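Local coordinates for protein Succinylglutamatedesuccinylase/aspartoacylase (Rhodobacter sphaeroides 2.4.1, PDB 3CDX) that probably acts as a metal-dependent hydrolase of non-peptide carbon-nitrogen bonds, as in the succinylglutamate desuccinylase/aspartoacylase family, and holds calcium in this crystal, at residues Ile11-Asp16 and Ile43-Val48; Ser74-Arg79 and Arg231-Val236; Ile90-Val95 and Ser136-Met141. All blocks are in the same frame, centred on the assembly; numbering follows the deposited sequence.

Contact 1. Residues Ile11-Asp16 and Ile43-Val48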
ATOM      1  N   ILE A  11       3.678 -17.262 -22.859  1.00 30.08           N
ATOM      2  CA  ILE A  11       5.084 -17.325 -22.461  1.00 29.74           C
ATOM      3  C   ILE A  11       5.890 -17.917 -23.614  1.00 29.73           C
ATOM      4  O   ILE A  11       5.629 -19.026 -24.033  1.00 29.58           O
ATOM      5  CB  ILE A  11       5.302 -18.153 -21.156  1.00 28.88           C
ATOM      6  CG1 ILE A  11       4.366 -17.647 -20.060  1.00 30.62           C
ATOM      7  CG2 ILE A  11       6.799 -18.130 -20.741  1.00 26.74           C
ATOM      8  CD1 ILE A  11       4.773 -17.999 -18.632  1.00 30.42           C
ATOM      9  N   ALA A  12       6.856 -17.169 -24.129  1.00 30.62           N
ATOM     10  CA  ALA A  12       7.571 -17.571 -25.326  1.00 31.11           C
ATOM     11  C   ALA A  12       8.889 -18.220 -24.939  1.00 31.91           C
ATOM     12  O   ALA A  12       9.571 -17.739 -24.038  1.00 32.07           O
ATOM     13  CB  ALA A  12       7.830 -16.343 -26.225  1.00 31.08           C
ATOM     14  N   CYS A  13       9.254 -19.292 -25.628  1.00 32.21           N
ATOM     15  CA  CYS A  13      10.559 -19.905 -25.441  1.00 32.94           C
ATOM     16  C   CYS A  13      11.033 -20.394 -26.791  1.00 33.31           C
ATOM     17  O   CYS A  13      10.274 -21.020 -27.532  1.00 32.55           O
ATOM     18  CB  CYS A  13      10.488 -21.068 -24.444  1.00 32.74           C
ATOM     19  SG  CYS A  13      12.060 -21.735 -23.916  1.00 33.59           S
ATOM     20  N   ASP A  14      12.290 -20.097 -27.109  1.00 34.02           N
ATOM     21  CA  ASP A  14      12.886 -20.514 -28.393  1.00 35.07           C
ATOM     22  C   ASP A  14      13.740 -21.786 -28.284  1.00 34.81           C
ATOM     23  O   ASP A  14      14.262 -22.260 -29.278  1.00 35.81           O
ATOM     24  CB  ASP A  14      13.719 -19.366 -28.989  1.00 35.32           C
ATOM     25  CG  ASP A  14      12.886 -18.121 -29.258  1.00 38.97           C
ATOM     26  OD1 ASP A  14      11.702 -18.233 -29.705  1.00 43.42           O
ATOM     27  OD2 ASP A  14      13.408 -17.022 -29.010  1.00 43.54           O
ATOM     28  N   ILE A  15      13.873 -22.349 -27.095  1.00 34.13           N
ATOM     29  CA  ILE A  15      14.704 -23.542 -26.941  1.00 34.53           C
ATOM     30  C   ILE A  15      14.120 -24.749 -27.702  1.00 34.39           C
ATOM     31  O   ILE A  15      12.929 -25.021 -27.634  1.00 35.42           O
ATOM     32  CB  ILE A  15      14.942 -23.858 -25.433  1.00 34.04           C
ATOM     33  CG1 ILE A  15      15.728 -22.689 -24.815  1.00 34.11           C
ATOM     34  CG2 ILE A  15      15.619 -25.216 -25.279  1.00 34.92           C
ATOM     35  CD1 ILE A  15      16.181 -22.830 -23.399  1.00 34.44           C
ATOM     36  N   ASP A  16      14.952 -25.446 -28.456  1.00 34.13           N
ATOM     37  CA  ASP A  16      14.522 -26.662 -29.136  1.00 34.61           C
ATOM     38  C   ASP A  16      14.890 -27.806 -28.235  1.00 34.12           C
ATOM     39  O   ASP A  16      16.039 -28.251 -28.215  1.00 34.30           O
ATOM     40  CB  ASP A  16      15.232 -26.796 -30.507  1.00 34.69           C
ATOM     41  CG  ASP A  16      14.834 -28.064 -31.282  1.00 36.68           C
ATOM     42  OD1 ASP A  16      14.128 -28.958 -30.761  1.00 37.98           O
ATOM     43  OD2 ASP A  16      15.242 -28.167 -32.455  1.00 38.82           O
ATOM     44  N   ILE A  43      12.666 -16.043 -17.481  1.00 26.36           N
ATOM     45  CA  ILE A  43      12.699 -17.182 -16.587  1.00 25.04           C
ATOM     46  C   ILE A  43      13.813 -18.108 -17.103  1.00 23.61           C
ATOM     47  O   ILE A  43      13.679 -18.701 -18.170  1.00 22.56           O
ATOM     48  CB  ILE A  43      11.347 -17.955 -16.572  1.00 25.26           C
ATOM     49  CG1 ILE A  43      10.123 -17.043 -16.448  1.00 25.10           C
ATOM     50  CG2 ILE A  43      11.371 -19.120 -15.512  1.00 25.14           C
ATOM     51  CD1 ILE A  43       9.756 -16.508 -15.085  1.00 29.11           C
ATOM     52  N   PRO A  44      14.913 -18.229 -16.352  1.00 23.72           N
ATOM     53  CA  PRO A  44      16.016 -19.108 -16.805  1.00 24.11           C
ATOM     54  C   PRO A  44      15.655 -20.601 -17.011  1.00 24.45           C
ATOM     55  O   PRO A  44      15.039 -21.225 -16.144  1.00 23.05           O
ATOM     56  CB  PRO A  44      17.099 -18.930 -15.722  1.00 23.16           C
ATOM     57  CG  PRO A  44      16.429 -18.258 -14.564  1.00 23.54           C
ATOM     58  CD  PRO A  44      15.231 -17.528 -15.083  1.00 23.58           C
ATOM     59  N   ILE A  45      16.053 -21.134 -18.172  1.00 25.90           N
ATOM     60  CA  ILE A  45      15.892 -22.563 -18.534  1.00 27.60           C
ATOM     61  C   ILE A  45      17.165 -23.039 -19.248  1.00 27.89           C
ATOM     62  O   ILE A  45      17.611 -22.404 -20.222  1.00 28.05           O
ATOM     63  CB  ILE A  45      14.744 -22.824 -19.564  1.00 27.92           C
ATOM     64  CG1 ILE A  45      13.387 -22.362 -19.065  1.00 29.26           C
ATOM     65  CG2 ILE A  45      14.677 -24.335 -19.958  1.00 27.04           C
ATOM     66  CD1 ILE A  45      12.299 -22.397 -20.169  1.00 29.64           C
ATOM     67  N   THR A  46      17.757 -24.122 -18.725  1.00 27.69           N
ATOM     68  CA  THR A  46      18.916 -24.782 -19.308  1.00 27.37           C
ATOM     69  C   THR A  46      18.503 -26.226 -19.601  1.00 27.98           C
ATOM     70  O   THR A  46      17.867 -26.898 -18.764  1.00 27.41           O
ATOM     71  CB  THR A  46      20.163 -24.771 -18.366  1.00 26.93           C
ATOM     72  OG1 THR A  46      20.482 -23.424 -17.993  1.00 26.75           O
ATOM     73  CG2 THR A  46      21.405 -25.355 -19.077  1.00 26.78           C
ATOM     74  N   VAL A  47      18.830 -26.685 -20.809  1.00 29.22           N
ATOM     75  CA  VAL A  47      18.549 -28.068 -21.225  1.00 29.69           C
ATOM     76  C   VAL A  47      19.829 -28.651 -21.770  1.00 30.71           C
ATOM     77  O   VAL A  47      20.526 -28.005 -22.584  1.00 31.17           O
ATOM     78  CB  VAL A  47      17.384 -28.198 -22.256  1.00 29.80           C
ATOM     79  CG1 VAL A  47      17.720 -27.493 -23.570  1.00 31.56           C
ATOM     80  CG2 VAL A  47      17.047 -29.680 -22.535  1.00 30.37           C
ATOM     81  N   VAL A  48      20.154 -29.842 -21.266  1.00 30.66           N
ATOM     82  CA  VAL A  48      21.249 -30.656 -21.796  1.00 31.89           C
ATOM     83  C   VAL A  48      20.623 -31.949 -22.338  1.00 32.40           C
ATOM     84  O   VAL A  48      19.920 -32.671 -21.617  1.00 31.50           O
ATOM     85  CB  VAL A  48      22.335 -30.968 -20.708  1.00 31.62           C
ATOM     86  CG1 VAL A  48      23.417 -31.873 -21.257  1.00 32.66           C
ATOM     87  CG2 VAL A  48      22.962 -29.691 -20.168  1.00 30.17           C
TER
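I15 and I45 adopt nearly the same conformation, each with CG1 placed opposite its own carbonyl carbon and the ethyl arm extended (chi1 -63° and chi2 -175° in I15). In I15 this carries CD1 onto the strand, where it comes to rest over I45 between the side chain and the backbone. It lies 4.0 Å from I45 CG2 and 3.5 Å from I45 O, the latter a plain carbon-oxygen contact. The side chains meet at a slant, the end of I15 against the branch of I45. The methyl branch of I15 leaves in another direction and meets V47: I15 CG2 is 3.5 Å from V47 CG1, the methyl that sits between its own backbone N and carbonyl carbon (chi1 63°). Here the side chains lie alongside each other and point opposite ways. C13 contributes SG, which lies 3.8 Å from I45 CD1, so the other end of the I45 side chain is also covered by the N-terminal segment.

Residues 43-48 belong to strand 40-50, which pairs with strands 21-30 and 87-92 in this zinc-exopeptidase-like fold, and the alternation of the strand puts I45 and V47 on the face along which the irregular segment 11-16 runs. T46 points away from that segment and packs on V303 of the second subunit. The contacts across the two segments are van der Waals, while several polar links of the N-terminal segment run to strand 21-30: A12 pairs with R28 through the backbone, D14 forms a salt bridge with R28, and D16 O accepts a hydrogen bond from Q23. F17, just beyond the segment, packs against both I45 and V47.

Contact 2. Residues Ser74-Arg79 and Arg231-Val236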
ATOM      1  N   SER A  74      20.715 -23.975 -10.222  1.00 24.39           N
ATOM      2  CA  SER A  74      21.456 -23.045 -11.057  1.00 24.83           C
ATOM      3  C   SER A  74      22.929 -23.412 -11.111  1.00 25.49           C
ATOM      4  O   SER A  74      23.593 -23.240 -12.150  1.00 25.78           O
ATOM      5  CB  SER A  74      21.257 -21.588 -10.608  1.00 24.56           C
ATOM      6  OG  SER A  74      21.933 -21.316  -9.403  1.00 26.01           O
ATOM      7  N   ASP A  75      23.451 -23.904  -9.988  1.00 26.37           N
ATOM      8  CA  ASP A  75      24.821 -24.427  -9.957  1.00 27.36           C
ATOM      9  C   ASP A  75      24.992 -25.613 -10.936  1.00 26.17           C
ATOM     10  O   ASP A  75      25.941 -25.645 -11.716  1.00 26.02           O
ATOM     11  CB  ASP A  75      25.183 -24.813  -8.505  1.00 27.31           C
ATOM     12  CG  ASP A  75      26.584 -25.436  -8.386  1.00 31.21           C
ATOM     13  OD1 ASP A  75      27.569 -24.684  -8.555  1.00 31.08           O
ATOM     14  OD2 ASP A  75      26.679 -26.664  -8.097  1.00 30.10           O
ATOM     15  N   LEU A  76      24.061 -26.575 -10.909  1.00 27.70           N
ATOM     16  CA  LEU A  76      24.163 -27.753 -11.781  1.00 27.81           C
ATOM     17  C   LEU A  76      24.010 -27.319 -13.220  1.00 28.33           C
ATOM     18  O   LEU A  76      24.733 -27.804 -14.116  1.00 27.63           O
ATOM     19  CB  LEU A  76      23.152 -28.856 -11.410  1.00 28.27           C
ATOM     20  CG  LEU A  76      23.198 -30.162 -12.230  1.00 28.58           C
ATOM     21  CD1 LEU A  76      24.594 -30.846 -12.190  1.00 29.43           C
ATOM     22  CD2 LEU A  76      22.068 -31.130 -11.823  1.00 28.93           C
ATOM     23  N   ALA A  77      23.114 -26.343 -13.432  1.00 28.41           N
ATOM     24  CA  ALA A  77      22.831 -25.855 -14.774  1.00 29.14           C
ATOM     25  C   ALA A  77      24.055 -25.222 -15.406  1.00 30.24           C
ATOM     26  O   ALA A  77      24.244 -25.298 -16.626  1.00 31.03           O
ATOM     27  CB  ALA A  77      21.611 -24.861 -14.767  1.00 28.43           C
ATOM     28  N   ARG A  78      24.874 -24.567 -14.591  1.00 31.26           N
ATOM     29  CA  ARG A  78      26.068 -23.901 -15.092  1.00 33.53           C
ATOM     30  C   ARG A  78      27.198 -24.893 -15.456  1.00 34.51           C
ATOM     31  O   ARG A  78      27.979 -24.627 -16.370  1.00 33.82           O
ATOM     32  CB  ARG A  78      26.572 -22.852 -14.072  1.00 33.19           C
ATOM     33  CG  ARG A  78      27.725 -21.979 -14.572  1.00 34.19           C
ATOM     34  CD  ARG A  78      28.098 -20.850 -13.584  1.00 34.95           C
ATOM     35  NE  ARG A  78      28.373 -21.348 -12.240  1.00 39.02           N
ATOM     36  CZ  ARG A  78      29.554 -21.824 -11.853  1.00 41.75           C
ATOM     37  NH1 ARG A  78      30.562 -21.876 -12.711  1.00 41.57           N
ATOM     38  NH2 ARG A  78      29.722 -22.278 -10.617  1.00 42.73           N
ATOM     39  N   ARG A  79      27.268 -26.001 -14.712  1.00 36.49           N
ATOM     40  CA  ARG A  79      28.385 -26.961 -14.758  1.00 38.80           C
ATOM     41  C   ARG A  79      28.156 -28.164 -15.686  1.00 38.59           C
ATOM     42  O   ARG A  79      29.082 -28.590 -16.379  1.00 39.01           O
ATOM     43  CB  ARG A  79      28.688 -27.496 -13.363  1.00 38.29           C
ATOM     44  CG  ARG A  79      29.394 -26.518 -12.414  1.00 41.76           C
ATOM     45  CD  ARG A  79      29.537 -27.160 -11.005  1.00 42.60           C
ATOM     46  NE  ARG A  79      29.744 -26.170  -9.937  1.00 53.54           N
ATOM     47  CZ  ARG A  79      30.249 -26.438  -8.722  1.00 56.49           C
ATOM     48  NH1 ARG A  79      30.627 -27.678  -8.386  1.00 58.06           N
ATOM     49  NH2 ARG A  79      30.397 -25.456  -7.842  1.00 56.44           N
ATOM     50  N   ARG A 231      23.792 -32.696  -3.693  1.00 25.02           N
ATOM     51  CA  ARG A 231      24.026 -34.151  -3.833  1.00 25.56           C
ATOM     52  C   ARG A 231      22.759 -34.893  -4.336  1.00 25.85           C
ATOM     53  O   ARG A 231      22.853 -35.791  -5.142  1.00 25.92           O
ATOM     54  CB  ARG A 231      24.535 -34.739  -2.513  1.00 24.95           C
ATOM     55  CG  ARG A 231      25.012 -36.208  -2.596  1.00 25.76           C
ATOM     56  CD  ARG A 231      25.396 -36.776  -1.251  1.00 24.84           C
ATOM     57  NE  ARG A 231      24.240 -37.091  -0.429  1.00 29.24           N
ATOM     58  CZ  ARG A 231      24.315 -37.696   0.754  1.00 29.01           C
ATOM     59  NH1 ARG A 231      25.488 -38.068   1.237  1.00 32.93           N
ATOM     60  NH2 ARG A 231      23.225 -37.961   1.433  1.00 30.31           N
ATOM     61  N   GLY A 232      21.580 -34.523  -3.839  1.00 26.47           N
ATOM     62  CA  GLY A 232      20.368 -35.290  -4.150  1.00 26.00           C
ATOM     63  C   GLY A 232      20.017 -35.267  -5.613  1.00 26.92           C
ATOM     64  O   GLY A 232      19.513 -36.263  -6.151  1.00 26.38           O
ATOM     65  N   ILE A 233      20.242 -34.124  -6.266  1.00 26.83           N
ATOM     66  CA  ILE A 233      19.908 -34.022  -7.671  1.00 27.95           C
ATOM     67  C   ILE A 233      20.876 -34.791  -8.567  1.00 29.09           C
ATOM     68  O   ILE A 233      20.442 -35.381  -9.555  1.00 28.74           O
ATOM     69  CB  ILE A 233      19.632 -32.555  -8.158  1.00 28.09           C
ATOM     70  CG1 ILE A 233      20.862 -31.641  -8.053  1.00 27.59           C
ATOM     71  CG2 ILE A 233      18.425 -31.963  -7.364  1.00 27.33           C
ATOM     72  CD1 ILE A 233      20.606 -30.182  -8.572  1.00 26.56           C
ATOM     73  N   LEU A 234      22.165 -34.784  -8.213  1.00 30.05           N
ATOM     74  CA  LEU A 234      23.163 -35.653  -8.868  1.00 31.35           C
ATOM     75  C   LEU A 234      22.799 -37.122  -8.690  1.00 30.79           C
ATOM     76  O   LEU A 234      22.785 -37.860  -9.657  1.00 30.92           O
ATOM     77  CB  LEU A 234      24.563 -35.439  -8.282  1.00 32.02           C
ATOM     78  CG  LEU A 234      25.325 -34.184  -8.669  1.00 34.49           C
ATOM     79  CD1 LEU A 234      26.611 -34.119  -7.833  1.00 39.17           C
ATOM     80  CD2 LEU A 234      25.627 -34.139 -10.162  1.00 37.66           C
ATOM     81  N   ASN A 235      22.521 -37.521  -7.444  1.00 30.15           N
ATOM     82  CA  ASN A 235      22.042 -38.865  -7.116  1.00 29.50           C
ATOM     83  C   ASN A 235      20.815 -39.267  -7.927  1.00 29.58           C
ATOM     84  O   ASN A 235      20.715 -40.406  -8.396  1.00 30.27           O
ATOM     85  CB  ASN A 235      21.662 -38.973  -5.642  1.00 29.35           C
ATOM     86  CG  ASN A 235      22.854 -39.101  -4.710  1.00 27.84           C
ATOM     87  OD1 ASN A 235      24.001 -39.181  -5.139  1.00 29.37           O
ATOM     88  ND2 ASN A 235      22.573 -39.097  -3.413  1.00 25.23           N
ATOM     89  N   VAL A 236      19.868 -38.345  -8.096  1.00 29.63           N
ATOM     90  CA  VAL A 236      18.680 -38.667  -8.833  1.00 28.61           C
ATOM     91  C   VAL A 236      19.082 -38.958 -10.291  1.00 29.55           C
ATOM     92  O   VAL A 236      18.573 -39.902 -10.902  1.00 28.74           O
ATOM     93  CB  VAL A 236      17.604 -37.587  -8.756  1.00 28.25           C
ATOM     94  CG1 VAL A 236      16.709 -37.716  -9.947  1.00 27.66           C
ATOM     95  CG2 VAL A 236      16.748 -37.759  -7.444  1.00 27.64           C
TER
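With CG opposite the backbone N (chi1 -178°), the L76 side chain swings out from helix 68-79 and meets I233 of helix 223-239 end to end. Its two methyls divide the work. CD2 goes to I233, where it lies 3.7 Å from CD1 and 4.0 Å from CG1. CD1 is given to L234, 4.0 Å from its CD2. On the facing helix I233 keeps CG1 in the crowded position between its own N and carbonyl carbon (chi1 64°). From there the extended ethyl arm (chi2 179°) projects straight out, and its CD1 also comes within 4.0 Å of L76 CB. L234 approaches differently: its side chain crosses that of L76 at a slant, and only one of its methyls makes the contact.

This is the lateral packing of two helices that lie side by side on strands 55-60 and 144-148 in the alpha/beta catalytic domain. L76 and I233 both rest on L58 of strand 55-60, and I233 also touches M148 of the adjoining parallel strand 144-148. The I233 side chain is about 11 Å from that of the calcium ligand H149.

Charged groups are collected on helix 68-79 beside the apolar meeting point. R79 folds back over the preceding turn, with its NE 3.0 Å from D75 OD1 in a salt bridge, while D75 OD2 stands 3.5 Å above the plane of the R79 guanidinium, over its centre. The carboxylate thus meets the arginine from above one face. R78 NH2 makes a longer ion pair, 3.8 Å to the same D75 OD1, and K230 of the other helix is a weak, distant partner of D75.

Contact 3. Residues Ile90-Val95 and Ser136-Met141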
ATOM      1  N   ILE A  90      16.328 -31.036 -17.880  1.00 25.29           N
ATOM      2  CA  ILE A  90      15.716 -29.700 -17.954  1.00 24.59           C
ATOM      3  C   ILE A  90      15.740 -29.044 -16.566  1.00 23.92           C
ATOM      4  O   ILE A  90      15.215 -29.608 -15.599  1.00 24.63           O
ATOM      5  CB  ILE A  90      14.294 -29.802 -18.521  1.00 24.52           C
ATOM      6  CG1 ILE A  90      14.345 -30.466 -19.916  1.00 24.63           C
ATOM      7  CG2 ILE A  90      13.577 -28.363 -18.582  1.00 25.10           C
ATOM      8  CD1 ILE A  90      13.036 -30.983 -20.401  1.00 25.16           C
ATOM      9  N   MET A  91      16.328 -27.848 -16.480  1.00 23.96           N
ATOM     10  CA  MET A  91      16.635 -27.164 -15.200  1.00 22.96           C
ATOM     11  C   MET A  91      16.042 -25.766 -15.188  1.00 23.86           C
ATOM     12  O   MET A  91      16.408 -24.944 -16.013  1.00 23.68           O
ATOM     13  CB  MET A  91      18.153 -27.105 -14.959  1.00 23.27           C
ATOM     14  CG  MET A  91      18.762 -28.534 -14.698  1.00 24.51           C
ATOM     15  SD  MET A  91      20.568 -28.711 -14.895  1.00 19.75           S
ATOM     16  CE  MET A  91      20.691 -28.399 -16.659  1.00 21.62           C
ATOM     17  N   LEU A  92      15.063 -25.544 -14.297  1.00 23.81           N
ATOM     18  CA  LEU A  92      14.465 -24.210 -14.072  1.00 23.15           C
ATOM     19  C   LEU A  92      14.701 -23.914 -12.636  1.00 20.98           C
ATOM     20  O   LEU A  92      13.859 -24.236 -11.816  1.00 22.96           O
ATOM     21  CB  LEU A  92      12.943 -24.168 -14.386  1.00 22.19           C
ATOM     22  CG  LEU A  92      12.612 -24.145 -15.885  1.00 23.62           C
ATOM     23  CD1 LEU A  92      12.696 -25.566 -16.488  1.00 24.58           C
ATOM     24  CD2 LEU A  92      11.234 -23.545 -16.207  1.00 25.25           C
ATOM     25  N   PRO A  93      15.856 -23.308 -12.306  1.00 21.02           N
ATOM     26  CA  PRO A  93      16.182 -23.088 -10.896  1.00 20.19           C
ATOM     27  C   PRO A  93      15.365 -21.988 -10.249  1.00 20.38           C
ATOM     28  O   PRO A  93      15.314 -21.918  -9.034  1.00 20.49           O
ATOM     29  CB  PRO A  93      17.629 -22.609 -10.946  1.00 21.05           C
ATOM     30  CG  PRO A  93      17.741 -21.930 -12.285  1.00 20.45           C
ATOM     31  CD  PRO A  93      16.923 -22.796 -13.203  1.00 19.43           C
ATOM     32  N   ALA A  94      14.745 -21.140 -11.044  1.00 19.72           N
ATOM     33  CA  ALA A  94      14.137 -19.923 -10.511  1.00 20.65           C
ATOM     34  C   ALA A  94      12.833 -19.626 -11.238  1.00 21.36           C
ATOM     35  O   ALA A  94      12.770 -18.746 -12.056  1.00 20.76           O
ATOM     36  CB  ALA A  94      15.135 -18.760 -10.630  1.00 20.23           C
ATOM     37  N   VAL A  95      11.792 -20.399 -10.930  1.00 22.39           N
ATOM     38  CA  VAL A  95      10.580 -20.395 -11.736  1.00 22.33           C
ATOM     39  C   VAL A  95       9.788 -19.068 -11.546  1.00 22.42           C
ATOM     40  O   VAL A  95       9.443 -18.412 -12.515  1.00 22.11           O
ATOM     41  CB  VAL A  95       9.680 -21.583 -11.355  1.00 23.48           C
ATOM     42  CG1 VAL A  95       8.267 -21.447 -12.001  1.00 22.89           C
ATOM     43  CG2 VAL A  95      10.315 -22.911 -11.794  1.00 23.04           C
ATOM     44  N   SER A 136       1.659 -27.405 -18.860  1.00 30.99           N
ATOM     45  CA  SER A 136       1.324 -27.758 -20.238  1.00 31.38           C
ATOM     46  C   SER A 136       2.494 -27.809 -21.204  1.00 30.18           C
ATOM     47  O   SER A 136       2.405 -28.484 -22.193  1.00 30.56           O
ATOM     48  CB  SER A 136       0.272 -26.778 -20.788  1.00 31.50           C
ATOM     49  OG  SER A 136      -0.920 -26.983 -20.058  1.00 36.90           O
ATOM     50  N   VAL A 137       3.560 -27.057 -20.959  1.00 29.29           N
ATOM     51  CA  VAL A 137       4.655 -26.989 -21.923  1.00 28.49           C
ATOM     52  C   VAL A 137       5.887 -27.738 -21.423  1.00 29.14           C
ATOM     53  O   VAL A 137       6.509 -28.498 -22.160  1.00 29.26           O
ATOM     54  CB  VAL A 137       5.030 -25.514 -22.241  1.00 28.89           C
ATOM     55  CG1 VAL A 137       6.228 -25.419 -23.210  1.00 25.40           C
ATOM     56  CG2 VAL A 137       3.786 -24.741 -22.795  1.00 29.24           C
ATOM     57  N   ILE A 138       6.271 -27.506 -20.173  1.00 29.02           N
ATOM     58  CA  ILE A 138       7.533 -28.078 -19.681  1.00 28.01           C
ATOM     59  C   ILE A 138       7.293 -29.485 -19.131  1.00 27.68           C
ATOM     60  O   ILE A 138       7.937 -30.446 -19.557  1.00 27.78           O
ATOM     61  CB  ILE A 138       8.205 -27.126 -18.610  1.00 28.23           C
ATOM     62  CG1 ILE A 138       8.534 -25.753 -19.236  1.00 25.63           C
ATOM     63  CG2 ILE A 138       9.420 -27.779 -17.988  1.00 26.76           C
ATOM     64  CD1 ILE A 138       9.527 -25.767 -20.471  1.00 23.30           C
ATOM     65  N   LEU A 139       6.346 -29.598 -18.205  1.00 27.22           N
ATOM     66  CA  LEU A 139       6.094 -30.876 -17.486  1.00 26.86           C
ATOM     67  C   LEU A 139       5.849 -32.157 -18.336  1.00 27.68           C
ATOM     68  O   LEU A 139       6.385 -33.209 -17.992  1.00 28.11           O
ATOM     69  CB  LEU A 139       5.016 -30.692 -16.425  1.00 25.25           C
ATOM     70  CG  LEU A 139       4.659 -31.887 -15.567  1.00 25.58           C
ATOM     71  CD1 LEU A 139       5.973 -32.456 -14.935  1.00 23.39           C
ATOM     72  CD2 LEU A 139       3.579 -31.536 -14.523  1.00 24.54           C
ATOM     73  N   PRO A 140       5.077 -32.074 -19.446  1.00 29.01           N
ATOM     74  CA  PRO A 140       4.887 -33.305 -20.244  1.00 29.38           C
ATOM     75  C   PRO A 140       6.182 -33.923 -20.798  1.00 29.97           C
ATOM     76  O   PRO A 140       6.174 -35.070 -21.220  1.00 30.12           O
ATOM     77  CB  PRO A 140       3.978 -32.836 -21.416  1.00 28.63           C
ATOM     78  CG  PRO A 140       3.260 -31.606 -20.835  1.00 29.46           C
ATOM     79  CD  PRO A 140       4.329 -30.938 -20.027  1.00 28.42           C
ATOM     80  N   MET A 141       7.273 -33.168 -20.864  1.00 30.62           N
ATOM     81  CA  MET A 141       8.543 -33.733 -21.386  1.00 29.56           C
ATOM     82  C   MET A 141       9.243 -34.686 -20.392  1.00 30.16           C
ATOM     83  O   MET A 141      10.144 -35.405 -20.766  1.00 30.60           O
ATOM     84  CB  MET A 141       9.506 -32.623 -21.786  1.00 30.38           C
ATOM     85  CG  MET A 141       9.176 -31.924 -23.144  1.00 31.06           C
ATOM     86  SD  MET A 141      10.368 -30.629 -23.562  1.00 27.10           S
ATOM     87  CE  MET A 141       9.956 -29.309 -22.419  1.00 28.89           C
TER
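A bend in the M141 side chain forms the hollow that receives the ethyl arm of I90. The methionine chain starts out extended, then turns at its last torsion (chi3 -73°), so that CE curls back and three of its atoms line one side of the isoleucine methyl. I90 CD1 lies 4.0 Å from M141 CE and 4.1 Å from M141 CB, with M141 SD closing the curve at 4.2 Å. The two chains cross at about a right angle, the end of the isoleucine set against the inside of the bend.

The second bump points the other way. I138 directs CG2 at the strand, into the dip between two residues that project from the same side of it. I138 CG2 is 4.2 Å from I90 CG2 and equally 4.2 Å from L92 CD1. One methyl therefore bridges the row made by I90 and L92. The shape of the facing segment suits this: in the 3-10 segment 139-141, M141 N donates a backbone hydrogen bond to I138 O (3.1 Å), and the turn sets I138 and M141 side by side above I90.

Neighbours continue the apolar surface. L57 of strand 55-60 touches both I90 and I138, L134 packs on L92, and F17 lies against I138 and M141. M91, between the two strand residues, points to the other face. Helices on both faces of a core of parallel strands, as here around strands 87-92 and 55-60, are characteristic of the alpha/beta/alpha fold of the M14-like zinc hydrolases.

How the contacts relate
Contacts 2 and 3 are buried in the catalytic domain, whereas contact 1 is partly buried, where the N-terminal segment meets strand 40-50. Contacts 1 and 3 use neighbouring strands, joined by a probable backbone hydrogen bond from M91 N to T46 O (2.9 Å), and I45 packs directly on L92 on the face they share. Contact 2 lies across these strands from contact 3: M91 packs against L76 and A77 of helix 68-79, and T46 also touches A77. All three contacts are apolar across their segments, but the charged groups differ in place, engaging strand 21-30 in contact 1 and clustering within helix 68-79 in contact 2. Residues of all three segment pairs touch the second subunit.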